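Long-range contacts in dermonecrotic toxin (Pasteurella multocida, PDB 2EBF), which acts as a potent mitogen, induces bone resorption and is associated with severe atrophic rhinitis in pigs, and is represented here by its C-terminal region: residues S266-Y272 with S463-P468; N716-E720 with F732-T738; I606-K610 with T694-I698; I382-L386 with A442-L446. All blocks are in the same frame, centred on the assembly; numbering follows the deposited sequence.

Interaction 1: S266-Y272 with S463-P468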
loop_
_atom_site.group_PDB
_atom_site.type_symbol
_atom_site.label_atom_id
_atom_site.label_comp_id
_atom_site.label_asym_id
_atom_site.label_seq_id
_atom_site.Cartn_x
_atom_site.Cartn_y
_atom_site.Cartn_z
ATOM N N SER A 266 -17.769 -4.025 -13.616
ATOM C CA SER A 266 -16.323 -4.130 -13.718
ATOM C C SER A 266 -15.929 -5.333 -14.568
ATOM O O SER A 266 -16.666 -6.325 -14.653
ATOM C CB SER A 266 -15.694 -4.213 -12.326
ATOM O OG SER A 266 -15.992 -5.451 -11.704
ATOM N N TYR A 267 -14.774 -5.225 -15.214
ATOM C CA TYR A 267 -14.194 -6.312 -15.990
ATOM C C TYR A 267 -14.296 -7.650 -15.260
ATOM O O TYR A 267 -14.757 -8.642 -15.825
ATOM C CB TYR A 267 -12.725 -5.993 -16.292
ATOM C CG TYR A 267 -11.973 -7.100 -16.990
ATOM C CD1 TYR A 267 -10.744 -7.539 -16.511
ATOM C CD2 TYR A 267 -12.488 -7.703 -18.134
ATOM C CE1 TYR A 267 -10.044 -8.553 -17.159
ATOM C CE2 TYR A 267 -11.805 -8.714 -18.784
ATOM C CZ TYR A 267 -10.591 -9.138 -18.299
ATOM O OH TYR A 267 -9.922 -10.148 -18.954
ATOM N N GLU A 268 -13.873 -7.659 -13.998
ATOM C CA GLU A 268 -13.811 -8.886 -13.202
ATOM C C GLU A 268 -15.187 -9.421 -12.839
ATOM O O GLU A 268 -15.392 -10.639 -12.791
ATOM C CB GLU A 268 -12.983 -8.664 -11.935
ATOM C CG GLU A 268 -11.501 -8.411 -12.197
ATOM C CD GLU A 268 -11.143 -6.934 -12.245
ATOM O OE1 GLU A 268 -12.062 -6.080 -12.282
ATOM O OE2 GLU A 268 -9.929 -6.628 -12.237
ATOM N N GLU A 269 -16.123 -8.515 -12.580
ATOM C CA GLU A 269 -17.501 -8.905 -12.326
ATOM C C GLU A 269 -18.072 -9.659 -13.527
ATOM O O GLU A 269 -18.675 -10.728 -13.380
ATOM C CB GLU A 269 -18.362 -7.684 -12.023
ATOM C CG GLU A 269 -19.848 -8.013 -11.948
ATOM C CD GLU A 269 -20.718 -6.802 -11.751
ATOM O OE1 GLU A 269 -21.950 -6.938 -11.878
ATOM O OE2 GLU A 269 -20.186 -5.713 -11.468
ATOM N N MET A 270 -17.872 -9.098 -14.716
ATOM C CA MET A 270 -18.350 -9.724 -15.939
ATOM C C MET A 270 -17.667 -11.059 -16.204
ATOM O O MET A 270 -18.332 -12.035 -16.554
ATOM C CB MET A 270 -18.161 -8.787 -17.125
ATOM C CG MET A 270 -19.003 -7.547 -17.035
ATOM S SD MET A 270 -19.000 -6.690 -18.610
ATOM C CE MET A 270 -20.167 -5.382 -18.266
ATOM N N PHE A 271 -16.351 -11.105 -16.019
ATOM C CA PHE A 271 -15.573 -12.315 -16.279
ATOM C C PHE A 271 -16.034 -13.518 -15.457
ATOM O O PHE A 271 -16.072 -14.642 -15.963
ATOM C CB PHE A 271 -14.086 -12.069 -16.036
ATOM C CG PHE A 271 -13.218 -13.266 -16.309
ATOM C CD1 PHE A 271 -12.643 -13.451 -17.564
ATOM C CD2 PHE A 271 -12.978 -14.210 -15.317
ATOM C CE1 PHE A 271 -11.838 -14.556 -17.824
ATOM C CE2 PHE A 271 -12.174 -15.323 -15.565
ATOM C CZ PHE A 271 -11.602 -15.492 -16.826
ATOM N N TYR A 272 -16.373 -13.280 -14.192
ATOM C CA TYR A 272 -16.755 -14.369 -13.285
ATOM C C TYR A 272 -18.249 -14.695 -13.294
ATOM O O TYR A 272 -18.663 -15.712 -12.739
ATOM C CB TYR A 272 -16.239 -14.099 -11.861
ATOM C CG TYR A 272 -14.761 -14.393 -11.721
ATOM C CD1 TYR A 272 -13.825 -13.365 -11.537
ATOM C CD2 TYR A 272 -14.291 -15.703 -11.814
ATOM C CE1 TYR A 272 -12.460 -13.653 -11.427
ATOM C CE2 TYR A 272 -12.935 -15.994 -11.712
ATOM C CZ TYR A 272 -12.027 -14.969 -11.519
ATOM O OH TYR A 272 -10.694 -15.290 -11.413
ATOM N N SER A 463 -12.954 -8.463 -5.820
ATOM C CA SER A 463 -12.928 -8.655 -7.279
ATOM C C SER A 463 -11.799 -7.967 -8.053
ATOM O O SER A 463 -11.393 -8.444 -9.116
ATOM C CB SER A 463 -14.288 -8.312 -7.908
ATOM O OG SER A 463 -14.466 -6.915 -8.022
ATOM N N ASP A 464 -11.271 -6.863 -7.538
ATOM C CA ASP A 464 -10.288 -6.119 -8.322
ATOM C C ASP A 464 -9.018 -6.948 -8.517
ATOM O O ASP A 464 -8.478 -7.491 -7.547
ATOM C CB ASP A 464 -9.972 -4.769 -7.663
ATOM C CG ASP A 464 -8.984 -3.950 -8.464
ATOM O OD1 ASP A 464 -8.013 -3.453 -7.857
ATOM O OD2 ASP A 464 -9.161 -3.805 -9.696
ATOM N N ASN A 465 -8.559 -7.047 -9.766
ATOM C CA ASN A 465 -7.298 -7.738 -10.108
ATOM C C ASN A 465 -7.393 -9.267 -9.954
ATOM O O ASN A 465 -6.376 -9.956 -9.790
ATOM C CB ASN A 465 -6.126 -7.164 -9.288
ATOM C CG ASN A 465 -4.794 -7.184 -10.042
ATOM O OD1 ASN A 465 -3.732 -6.881 -9.467
ATOM N ND2 ASN A 465 -4.839 -7.518 -11.321
ATOM N N SER A 466 -8.621 -9.788 -10.023
ATOM C CA SER A 466 -8.888 -11.208 -9.746
ATOM C C SER A 466 -8.927 -12.136 -10.965
ATOM O O SER A 466 -9.067 -13.357 -10.808
ATOM C CB SER A 466 -10.188 -11.350 -8.955
ATOM O OG SER A 466 -11.294 -10.913 -9.721
ATOM N N VAL A 467 -8.797 -11.569 -12.164
ATOM C CA VAL A 467 -8.864 -12.347 -13.407
ATOM C C VAL A 467 -7.473 -12.857 -13.802
ATOM O O VAL A 467 -6.507 -12.095 -13.789
ATOM C CB VAL A 467 -9.513 -11.516 -14.550
ATOM C CG1 VAL A 467 -9.431 -12.236 -15.909
ATOM C CG2 VAL A 467 -10.957 -11.207 -14.211
ATOM N N PRO A 468 -7.362 -14.158 -14.136
ATOM C CA PRO A 468 -6.088 -14.710 -14.614
ATOM C C PRO A 468 -5.615 -14.043 -15.926
ATOM O O PRO A 468 -6.406 -13.365 -16.584
ATOM C CB PRO A 468 -6.401 -16.203 -14.806
ATOM C CG PRO A 468 -7.887 -16.270 -14.927
ATOM C CD PRO A 468 -8.416 -15.186 -14.062
HETATM O O HOH W 1 -13.805 -5.554 -10.129
HETATM O O HOH W 2 -8.231 -8.745 -13.045
HETATM O O HOH W 3 -11.381 -3.602 -11.656
#
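Ser463 and Glu268 bring a type II beta turn, Ser463 to Ser466, against the first turn of helix 267-273 in the C2 region of the toxin. The beta turn follows edge strand 456-461 of the mixed sheet. The backbone O of Ser463 lies 3.1 Å from Glu268 CG. Ser463 OG is hydrogen-bonded to Asp408 and accepts from a water that also donates to Glu268 OE1 and hydrogen-bonds to Ser266 OG, the N-cap of the helix. At Asp464 the charges are alike: OD2 is 3.9 Å from Glu268 OE2. A second water donates to Asp464 OD2 and Glu268 OE1, and Arg322 forms a salt bridge with OD2, which probably eases the repulsion. Tyr478 OH is hydrogen-bonded to Asp464 OD1. Asn465 N donates to Glu268 OE2 at 2.9 Å, from well above the carboxylate plane. The bend of Glu268 at chi2 (96°) turns the carboxylate to this N-H. Ser466 O then accepts from Tyr272 OH at 2.6 Å, and Ser466 OG, which donates to Ser463 O within the turn, lies at the edge of the Tyr272 ring. Val467 is wedged among helix side chains. Its CG2 is 3.5 Å from Glu268 CG, while its CG1 makes a CH-pi contact over the centre of the Phe271 ring, 3.7 Å from the centroid. Pro468 ends the segment, with CD 3.5 Å from Tyr272 OH and 4.0 Å from Phe271 CE2.

Interaction 2: N716-E720 with F732-T738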
loop_
_atom_site.group_PDB
_atom_site.type_symbol
_atom_site.label_atom_id
_atom_site.label_comp_id
_atom_site.label_asym_id
_atom_site.label_seq_id
_atom_site.Cartn_x
_atom_site.Cartn_y
_atom_site.Cartn_z
ATOM N N ASN A 716 17.921 19.866 10.439
ATOM C CA ASN A 716 17.961 18.484 9.966
ATOM C C ASN A 716 18.794 17.550 10.856
ATOM O O ASN A 716 19.681 16.848 10.366
ATOM C CB ASN A 716 18.395 18.426 8.491
ATOM C CG ASN A 716 17.492 19.244 7.575
ATOM O OD1 ASN A 716 16.365 19.613 7.949
ATOM N ND2 ASN A 716 17.981 19.532 6.362
ATOM N N PRO A 717 18.488 17.524 12.170
ATOM C CA PRO A 717 19.291 16.754 13.120
ATOM C C PRO A 717 19.202 15.247 12.907
ATOM O O PRO A 717 18.171 14.731 12.463
ATOM C CB PRO A 717 18.734 17.167 14.492
ATOM C CG PRO A 717 17.381 17.709 14.222
ATOM C CD PRO A 717 17.362 18.221 12.825
ATOM N N PHE A 718 20.318 14.575 13.170
ATOM C CA PHE A 718 20.447 13.135 13.003
ATOM C C PHE A 718 21.018 12.505 14.279
ATOM O O PHE A 718 22.004 12.992 14.835
ATOM C CB PHE A 718 21.396 12.861 11.845
ATOM C CG PHE A 718 21.575 11.430 11.539
ATOM C CD1 PHE A 718 20.545 10.688 10.955
ATOM C CD2 PHE A 718 22.806 10.818 11.770
ATOM C CE1 PHE A 718 20.737 9.345 10.638
ATOM C CE2 PHE A 718 23.003 9.488 11.465
ATOM C CZ PHE A 718 21.972 8.746 10.894
ATOM N N VAL A 719 20.409 11.407 14.716
ATOM C CA VAL A 719 20.810 10.727 15.953
ATOM C C VAL A 719 21.377 9.346 15.635
ATOM O O VAL A 719 20.814 8.606 14.812
ATOM C CB VAL A 719 19.620 10.623 16.935
ATOM C CG1 VAL A 719 19.985 9.847 18.216
ATOM C CG2 VAL A 719 19.131 12.025 17.322
ATOM N N GLU A 720 22.513 9.020 16.236
ATOM C CA GLU A 720 22.976 7.639 16.282
ATOM C C GLU A 720 23.034 7.209 17.737
ATOM O O GLU A 720 23.538 7.946 18.588
ATOM C CB GLU A 720 24.349 7.482 15.637
ATOM C CG GLU A 720 24.312 7.450 14.111
ATOM C CD GLU A 720 25.691 7.203 13.492
ATOM O OE1 GLU A 720 25.877 7.518 12.284
ATOM O OE2 GLU A 720 26.580 6.688 14.203
ATOM N N PHE A 732 31.421 13.570 12.925
ATOM C CA PHE A 732 30.056 13.031 12.895
ATOM C C PHE A 732 29.083 14.074 12.349
ATOM O O PHE A 732 28.880 15.132 12.949
ATOM C CB PHE A 732 29.615 12.559 14.294
ATOM C CG PHE A 732 28.200 12.007 14.347
ATOM C CD1 PHE A 732 27.735 11.097 13.385
ATOM C CD2 PHE A 732 27.351 12.371 15.385
ATOM C CE1 PHE A 732 26.436 10.577 13.446
ATOM C CE2 PHE A 732 26.052 11.863 15.457
ATOM C CZ PHE A 732 25.592 10.954 14.485
ATOM N N MET A 733 28.503 13.774 11.192
ATOM C CA MET A 733 27.597 14.719 10.523
ATOM C C MET A 733 26.363 14.029 9.977
ATOM O O MET A 733 26.376 12.813 9.785
ATOM C CB MET A 733 28.332 15.549 9.439
ATOM C CG MET A 733 29.106 14.771 8.399
ATOM S SD MET A 733 30.105 15.870 7.319
ATOM C CE MET A 733 31.536 16.236 8.329
ATOM N N PRO A 734 25.260 14.791 9.778
ATOM C CA PRO A 734 24.039 14.179 9.262
ATOM C C PRO A 734 24.255 13.599 7.860
ATOM O O PRO A 734 25.258 13.944 7.205
ATOM C CB PRO A 734 23.056 15.358 9.189
ATOM C CG PRO A 734 23.586 16.380 10.186
ATOM C CD PRO A 734 25.085 16.238 10.030
ATOM N N PRO A 735 23.343 12.705 7.407
ATOM C CA PRO A 735 23.401 12.251 6.026
ATOM C C PRO A 735 23.522 13.449 5.084
ATOM O O PRO A 735 22.854 14.473 5.273
ATOM C CB PRO A 735 22.067 11.530 5.840
ATOM C CG PRO A 735 21.808 10.948 7.201
ATOM C CD PRO A 735 22.225 12.070 8.135
ATOM N N LEU A 736 24.403 13.321 4.102
ATOM C CA LEU A 736 24.777 14.470 3.269
ATOM C C LEU A 736 23.652 15.030 2.392
ATOM O O LEU A 736 23.651 16.225 2.089
ATOM C CB LEU A 736 26.029 14.153 2.447
ATOM C CG LEU A 736 27.313 13.926 3.254
ATOM C CD1 LEU A 736 28.476 13.648 2.326
ATOM C CD2 LEU A 736 27.624 15.101 4.235
ATOM N N PHE A 737 22.687 14.189 2.019
ATOM C CA PHE A 737 21.523 14.673 1.262
ATOM C C PHE A 737 20.688 15.683 2.060
ATOM O O PHE A 737 19.885 16.422 1.476
ATOM C CB PHE A 737 20.650 13.512 0.738
ATOM C CG PHE A 737 19.621 13.015 1.731
ATOM C CD1 PHE A 737 18.312 13.511 1.719
ATOM C CD2 PHE A 737 19.963 12.048 2.669
ATOM C CE1 PHE A 737 17.365 13.042 2.641
ATOM C CE2 PHE A 737 19.038 11.565 3.584
ATOM C CZ PHE A 737 17.733 12.058 3.575
ATOM N N THR A 738 20.905 15.740 3.380
ATOM C CA THR A 738 20.195 16.694 4.242
ATOM C C THR A 738 20.923 18.026 4.454
ATOM O O THR A 738 20.351 18.945 5.043
ATOM C CB THR A 738 19.839 16.108 5.637
ATOM O OG1 THR A 738 21.033 15.937 6.410
ATOM C CG2 THR A 738 19.095 14.757 5.509
HETATM O O HOH W 4 19.627 14.560 8.902
#
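Strand 717-720 of the antiparallel sheet in the C3 region packs through Phe718 on Pro734 and Pro735, in the loop after helix 726-730. Phe718 and Glu720 of the strand, and Asn716 at the corner before it, point to this loop, while Pro717 and Val719 touch helix 701-711. Phe718 has CG anti to the backbone N (chi1 -178°), which brings its ring against Pro735. Pro735 CD makes a CH-pi contact over one ring face, offset toward the rim, 3.7 Å from the centroid. The Phe732 side chain approaches Phe718 at about a right angle, with Phe732 CZ 3.9 Å from Phe718 CD2. The extended Glu720 crosses Phe732 at a slant, its carboxylate turned 64° from the ring plane. Glu720 OE1 is 3.3 Å from Phe732 CE1; Glu720 OE2 forms a salt bridge with Lys724, which also makes a cation-pi contact with Phe732. The bound phosphonate is about 13 Å from the Phe732 side chain. Asn716 ND2 donates to a lone pair of Thr738 O at 2.8 Å, in the plane of both groups. A water donates to Asn716 O and Thr738 OG1. Asn716 ND2 is also hydrogen-bonded to Tyr41 O. Two carbonyls thus hold the amide nitrogen, which implies a fixed rotation.

Interaction 3: I606-K610 with T694-I698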
loop_
_atom_site.group_PDB
_atom_site.type_symbol
_atom_site.label_atom_id
_atom_site.label_comp_id
_atom_site.label_asym_id
_atom_site.label_seq_id
_atom_site.Cartn_x
_atom_site.Cartn_y
_atom_site.Cartn_z
ATOM N N ILE A 606 18.755 8.633 39.721
ATOM C CA ILE A 606 18.982 9.940 39.126
ATOM C C ILE A 606 19.539 10.904 40.177
ATOM O O ILE A 606 20.502 11.622 39.912
ATOM C CB ILE A 606 17.691 10.442 38.422
ATOM C CG1 ILE A 606 17.442 9.612 37.152
ATOM C CG2 ILE A 606 17.756 11.932 38.114
ATOM C CD1 ILE A 606 16.060 9.821 36.541
ATOM N N ASP A 607 18.954 10.887 41.377
ATOM C CA ASP A 607 19.463 11.671 42.508
ATOM C C ASP A 607 20.918 11.318 42.830
ATOM O O ASP A 607 21.753 12.210 42.994
ATOM C CB ASP A 607 18.582 11.471 43.747
ATOM C CG ASP A 607 19.054 12.294 44.946
ATOM O OD1 ASP A 607 18.774 13.514 44.993
ATOM O OD2 ASP A 607 19.694 11.720 45.849
ATOM N N ALA A 608 21.202 10.018 42.914
ATOM C CA ALA A 608 22.552 9.504 43.166
ATOM C C ALA A 608 23.589 10.058 42.179
ATOM O O ALA A 608 24.639 10.565 42.588
ATOM C CB ALA A 608 22.548 7.988 43.123
ATOM N N ILE A 609 23.281 9.964 40.891
ATOM C CA ILE A 609 24.173 10.449 39.838
ATOM C C ILE A 609 24.396 11.954 39.966
ATOM O O ILE A 609 25.531 12.425 39.929
ATOM C CB ILE A 609 23.621 10.115 38.438
ATOM C CG1 ILE A 609 23.565 8.597 38.243
ATOM C CG2 ILE A 609 24.501 10.743 37.356
ATOM C CD1 ILE A 609 22.573 8.136 37.199
ATOM N N LYS A 610 23.308 12.703 40.135
ATOM C CA LYS A 610 23.403 14.160 40.214
ATOM C C LYS A 610 24.153 14.610 41.467
ATOM O O LYS A 610 24.775 15.677 41.476
ATOM C CB LYS A 610 22.010 14.789 40.170
ATOM C CG LYS A 610 21.365 14.674 38.815
ATOM C CD LYS A 610 19.980 15.276 38.798
ATOM C CE LYS A 610 19.551 15.543 37.361
ATOM N NZ LYS A 610 18.104 15.241 37.164
ATOM N N THR A 694 20.422 22.636 36.112
ATOM C CA THR A 694 21.290 21.578 36.632
ATOM C C THR A 694 22.524 21.400 35.726
ATOM O O THR A 694 22.445 21.644 34.526
ATOM C CB THR A 694 20.496 20.244 36.737
ATOM O OG1 THR A 694 21.273 19.264 37.428
ATOM C CG2 THR A 694 20.117 19.690 35.351
ATOM N N THR A 695 23.651 20.987 36.306
ATOM C CA THR A 695 24.891 20.761 35.549
ATOM C C THR A 695 24.910 19.427 34.798
ATOM O O THR A 695 25.614 19.288 33.806
ATOM C CB THR A 695 26.133 20.793 36.459
ATOM O OG1 THR A 695 25.917 19.926 37.576
ATOM C CG2 THR A 695 26.405 22.212 36.958
ATOM N N ILE A 696 24.162 18.446 35.288
ATOM C CA ILE A 696 24.138 17.123 34.661
ATOM C C ILE A 696 22.729 16.841 34.164
ATOM O O ILE A 696 21.783 16.758 34.964
ATOM C CB ILE A 696 24.591 15.993 35.638
ATOM C CG1 ILE A 696 25.995 16.275 36.197
ATOM C CG2 ILE A 696 24.529 14.613 34.958
ATOM C CD1 ILE A 696 26.319 15.460 37.448
ATOM N N LEU A 697 22.599 16.717 32.848
ATOM C CA LEU A 697 21.311 16.463 32.207
ATOM C C LEU A 697 21.002 14.973 32.105
ATOM O O LEU A 697 21.744 14.212 31.473
ATOM C CB LEU A 697 21.280 17.102 30.809
ATOM C CG LEU A 697 20.012 16.899 29.967
ATOM C CD1 LEU A 697 18.753 17.392 30.691
ATOM C CD2 LEU A 697 20.149 17.615 28.624
ATOM N N ILE A 698 19.902 14.558 32.729
ATOM C CA ILE A 698 19.465 13.160 32.669
ATOM C C ILE A 698 18.055 13.071 32.102
ATOM O O ILE A 698 17.095 13.581 32.705
ATOM C CB ILE A 698 19.552 12.462 34.058
ATOM C CG1 ILE A 698 20.996 12.535 34.582
ATOM C CG2 ILE A 698 19.032 11.009 33.977
ATOM C CD1 ILE A 698 21.173 12.050 36.015
HETATM O O HOH W 5 18.482 16.583 34.514
HETATM O O HOH W 6 24.340 17.966 39.178
HETATM O O HOH W 7 16.409 15.169 34.821
#
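Ile698 has CG1 opposite its carbonyl carbon (chi1 -58°), and the extended chi2 of 172° pushes CD1 between Ile609 and Lys610. CD1 lies 3.8 Å from Ile609 CG2 and 3.8 Å from Lys610 CG. The same chi1 leaves CG2 of Ile698 to lie against Ile606, 3.8 Å from its CG1, where the two side chains run alongside each other, pointing opposite ways. Lys610 adds a polar end. Its aliphatic chain runs over Ile698 and brings CE to 3.5 Å from Ile696 O. The chain bends at its end, chi4 142°, and NZ reaches two waters. One accepts from Lys610 NZ at 3.0 Å and also from Ile698 N. The other accepts from Lys610 NZ at 2.9 Å and lies 2.7 Å from Ile698 O. Glu583 gives NZ a salt bridge. Water thus joins the amine to Ile698 N, and probably to Ile698 O as well. Another water lies between Lys610 O and Thr695 OG1. Ile696 CD1 approaches Ile609 O at 4.0 Å. The contact lays the end of helix 596-610 on strand 697-700, an outermost strand of the antiparallel sheet in the C3 region. Ile609 and Ile696 both touch Val680 of the adjoining strand 676-681. Helix 583-591 meets Ile606 through Leu590, and helix 613-617 meets Ile696 through Met615.

Interaction 4: I382-L386 with A442-L446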
loop_
_atom_site.group_PDB
_atom_site.type_symbol
_atom_site.label_atom_id
_atom_site.label_comp_id
_atom_site.label_asym_id
_atom_site.label_seq_id
_atom_site.Cartn_x
_atom_site.Cartn_y
_atom_site.Cartn_z
ATOM N N ILE A 382 -15.859 -29.411 0.222
ATOM C CA ILE A 382 -17.194 -28.894 0.502
ATOM C C ILE A 382 -18.165 -30.035 0.841
ATOM O O ILE A 382 -18.932 -29.940 1.800
ATOM C CB ILE A 382 -17.744 -28.016 -0.660
ATOM C CG1 ILE A 382 -16.887 -26.742 -0.825
ATOM C CG2 ILE A 382 -19.210 -27.660 -0.401
ATOM C CD1 ILE A 382 -17.117 -25.971 -2.138
ATOM N N ASP A 383 -18.118 -31.115 0.060
ATOM C CA ASP A 383 -18.968 -32.286 0.319
ATOM C C ASP A 383 -18.696 -32.928 1.681
ATOM O O ASP A 383 -19.635 -33.300 2.388
ATOM C CB ASP A 383 -18.839 -33.317 -0.803
ATOM C CG ASP A 383 -19.516 -32.870 -2.091
ATOM O OD1 ASP A 383 -20.536 -32.149 -2.031
ATOM O OD2 ASP A 383 -19.037 -33.252 -3.174
ATOM N N PHE A 384 -17.418 -33.053 2.046
ATOM C CA PHE A 384 -17.039 -33.548 3.375
ATOM C C PHE A 384 -17.621 -32.676 4.491
ATOM O O PHE A 384 -18.171 -33.180 5.471
ATOM C CB PHE A 384 -15.511 -33.609 3.523
ATOM C CG PHE A 384 -15.061 -34.032 4.890
ATOM C CD1 PHE A 384 -14.824 -33.087 5.884
ATOM C CD2 PHE A 384 -14.897 -35.379 5.193
ATOM C CE1 PHE A 384 -14.432 -33.479 7.149
ATOM C CE2 PHE A 384 -14.500 -35.779 6.460
ATOM C CZ PHE A 384 -14.275 -34.830 7.440
ATOM N N PHE A 385 -17.473 -31.363 4.341
ATOM C CA PHE A 385 -18.014 -30.414 5.307
ATOM C C PHE A 385 -19.532 -30.606 5.438
ATOM O O PHE A 385 -20.063 -30.780 6.544
ATOM C CB PHE A 385 -17.667 -28.975 4.888
ATOM C CG PHE A 385 -18.324 -27.937 5.733
ATOM C CD1 PHE A 385 -19.356 -27.156 5.219
ATOM C CD2 PHE A 385 -17.943 -27.765 7.061
ATOM C CE1 PHE A 385 -19.985 -26.212 6.010
ATOM C CE2 PHE A 385 -18.577 -26.816 7.862
ATOM C CZ PHE A 385 -19.590 -26.038 7.335
ATOM N N LEU A 386 -20.222 -30.615 4.301
ATOM C CA LEU A 386 -21.680 -30.772 4.307
ATOM C C LEU A 386 -22.121 -32.102 4.911
ATOM O O LEU A 386 -23.111 -32.147 5.636
ATOM C CB LEU A 386 -22.271 -30.571 2.903
ATOM C CG LEU A 386 -22.057 -29.174 2.305
ATOM C CD1 LEU A 386 -22.663 -29.070 0.936
ATOM C CD2 LEU A 386 -22.622 -28.103 3.224
ATOM N N ALA A 442 -21.452 -27.929 -5.675
ATOM C CA ALA A 442 -20.970 -27.829 -4.286
ATOM C C ALA A 442 -21.045 -26.426 -3.683
ATOM O O ALA A 442 -21.465 -26.265 -2.527
ATOM C CB ALA A 442 -19.549 -28.370 -4.185
ATOM N N PHE A 443 -20.627 -25.416 -4.448
ATOM C CA PHE A 443 -20.666 -24.032 -3.964
ATOM C C PHE A 443 -22.107 -23.592 -3.718
ATOM O O PHE A 443 -22.418 -22.983 -2.693
ATOM C CB PHE A 443 -19.944 -23.079 -4.929
ATOM C CG PHE A 443 -18.427 -23.199 -4.895
ATOM C CD1 PHE A 443 -17.752 -23.952 -5.854
ATOM C CD2 PHE A 443 -17.682 -22.564 -3.900
ATOM C CE1 PHE A 443 -16.347 -24.061 -5.829
ATOM C CE2 PHE A 443 -16.290 -22.661 -3.865
ATOM C CZ PHE A 443 -15.618 -23.408 -4.832
ATOM N N ARG A 444 -22.988 -23.928 -4.659
ATOM C CA ARG A 444 -24.422 -23.689 -4.510
ATOM C C ARG A 444 -24.979 -24.412 -3.284
ATOM O O ARG A 444 -25.702 -23.824 -2.478
ATOM C CB ARG A 444 -25.156 -24.140 -5.776
ATOM C CG ARG A 444 -26.629 -23.813 -5.800
ATOM C CD ARG A 444 -27.249 -24.107 -7.168
ATOM N NE ARG A 444 -26.675 -23.272 -8.230
ATOM C CZ ARG A 444 -27.032 -22.015 -8.493
ATOM N NH1 ARG A 444 -27.975 -21.409 -7.781
ATOM N NH2 ARG A 444 -26.437 -21.355 -9.479
ATOM N N LYS A 445 -24.629 -25.687 -3.152
ATOM C CA LYS A 445 -25.050 -26.503 -2.011
ATOM C C LYS A 445 -24.576 -25.952 -0.671
ATOM O O LYS A 445 -25.316 -25.992 0.325
ATOM C CB LYS A 445 -24.568 -27.943 -2.182
ATOM C CG LYS A 445 -25.565 -28.836 -2.915
ATOM C CD LYS A 445 -24.904 -30.094 -3.473
ATOM C CE LYS A 445 -24.820 -31.209 -2.443
ATOM N NZ LYS A 445 -24.721 -32.550 -3.110
ATOM N N LEU A 446 -23.345 -25.442 -0.655
ATOM C CA LEU A 446 -22.764 -24.826 0.542
ATOM C C LEU A 446 -23.587 -23.611 0.958
ATOM O O LEU A 446 -23.944 -23.468 2.123
ATOM C CB LEU A 446 -21.327 -24.390 0.260
ATOM C CG LEU A 446 -20.214 -24.469 1.307
ATOM C CD1 LEU A 446 -19.284 -23.298 1.108
ATOM C CD2 LEU A 446 -20.681 -24.562 2.764
#
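Ile382, Leu446 and Leu386 carry the contact between helices 379-387 and 442-452. Their short segments run nearly side by side, with axes 10.0 Å apart and a crossing angle of 29°. Ile382 is the centre, and its two branches do different work. CD1 stands over the middle of the Phe443 ring as a CH-pi contact, 3.8 Å from the centroid and 10° off the ring normal. CG2 is anti to the backbone N and reaches into the other helix. It lies 3.4 Å from Ala442 O, with Ala442 CB close by, and 3.8 Å from Leu446 CG. The backbones come nearest here, at Ile382 and Ala442, where the small methyl probably allows it. Leu446 enters from the other helix and crosses Ile382 at about a right angle. Its chi1 and chi2 both fall off staggered values, so the exact position of its branches is less certain. Its CD2 touches Phe385 CE1 at 3.7 Å. Leu386 closes the far end. Its CD1 packs on Lys445 CB at 3.8 Å, and its CD2 meets Leu446 CD2 at 4.1 Å. On the outer side, Asp383 OD1 is 4.3 Å from Lys445 NZ, too long for a salt bridge, though the charges may still attract. On the sheet side of the helices, Ile382 and Leu446 both touch Phe501 of strand 498-502. Phe385 and Leu446 also touch Ile400 of strand 399-402. Roughly parallel helices laid side by side on neighbouring parallel strands, with an apolar seam between them, are typical of an alpha/beta fold.

In the fold
Interactions 1 and 4 belong to the C2 region, and interactions 2 and 3 to the C3 region. Interaction 4 falls within the chain between the two segments of interaction 1, with centres about 24 Å apart. Interaction 4 lies on the mixed sheet, and interaction 1 uses the loop after strand 456-461 of that sheet. Interactions 2 and 3 reach the same antiparallel sheet, with centres about 28 Å apart. They are buried; the other two are partly buried. Interaction 4 is almost wholly apolar. Interaction 1 is the most polar, with direct bonds and bridging waters. Interaction 2 joins aromatic-proline packing to one amide hydrogen bond. Interaction 3 packs isoleucines directly and ties a lysine to the strand backbone through water.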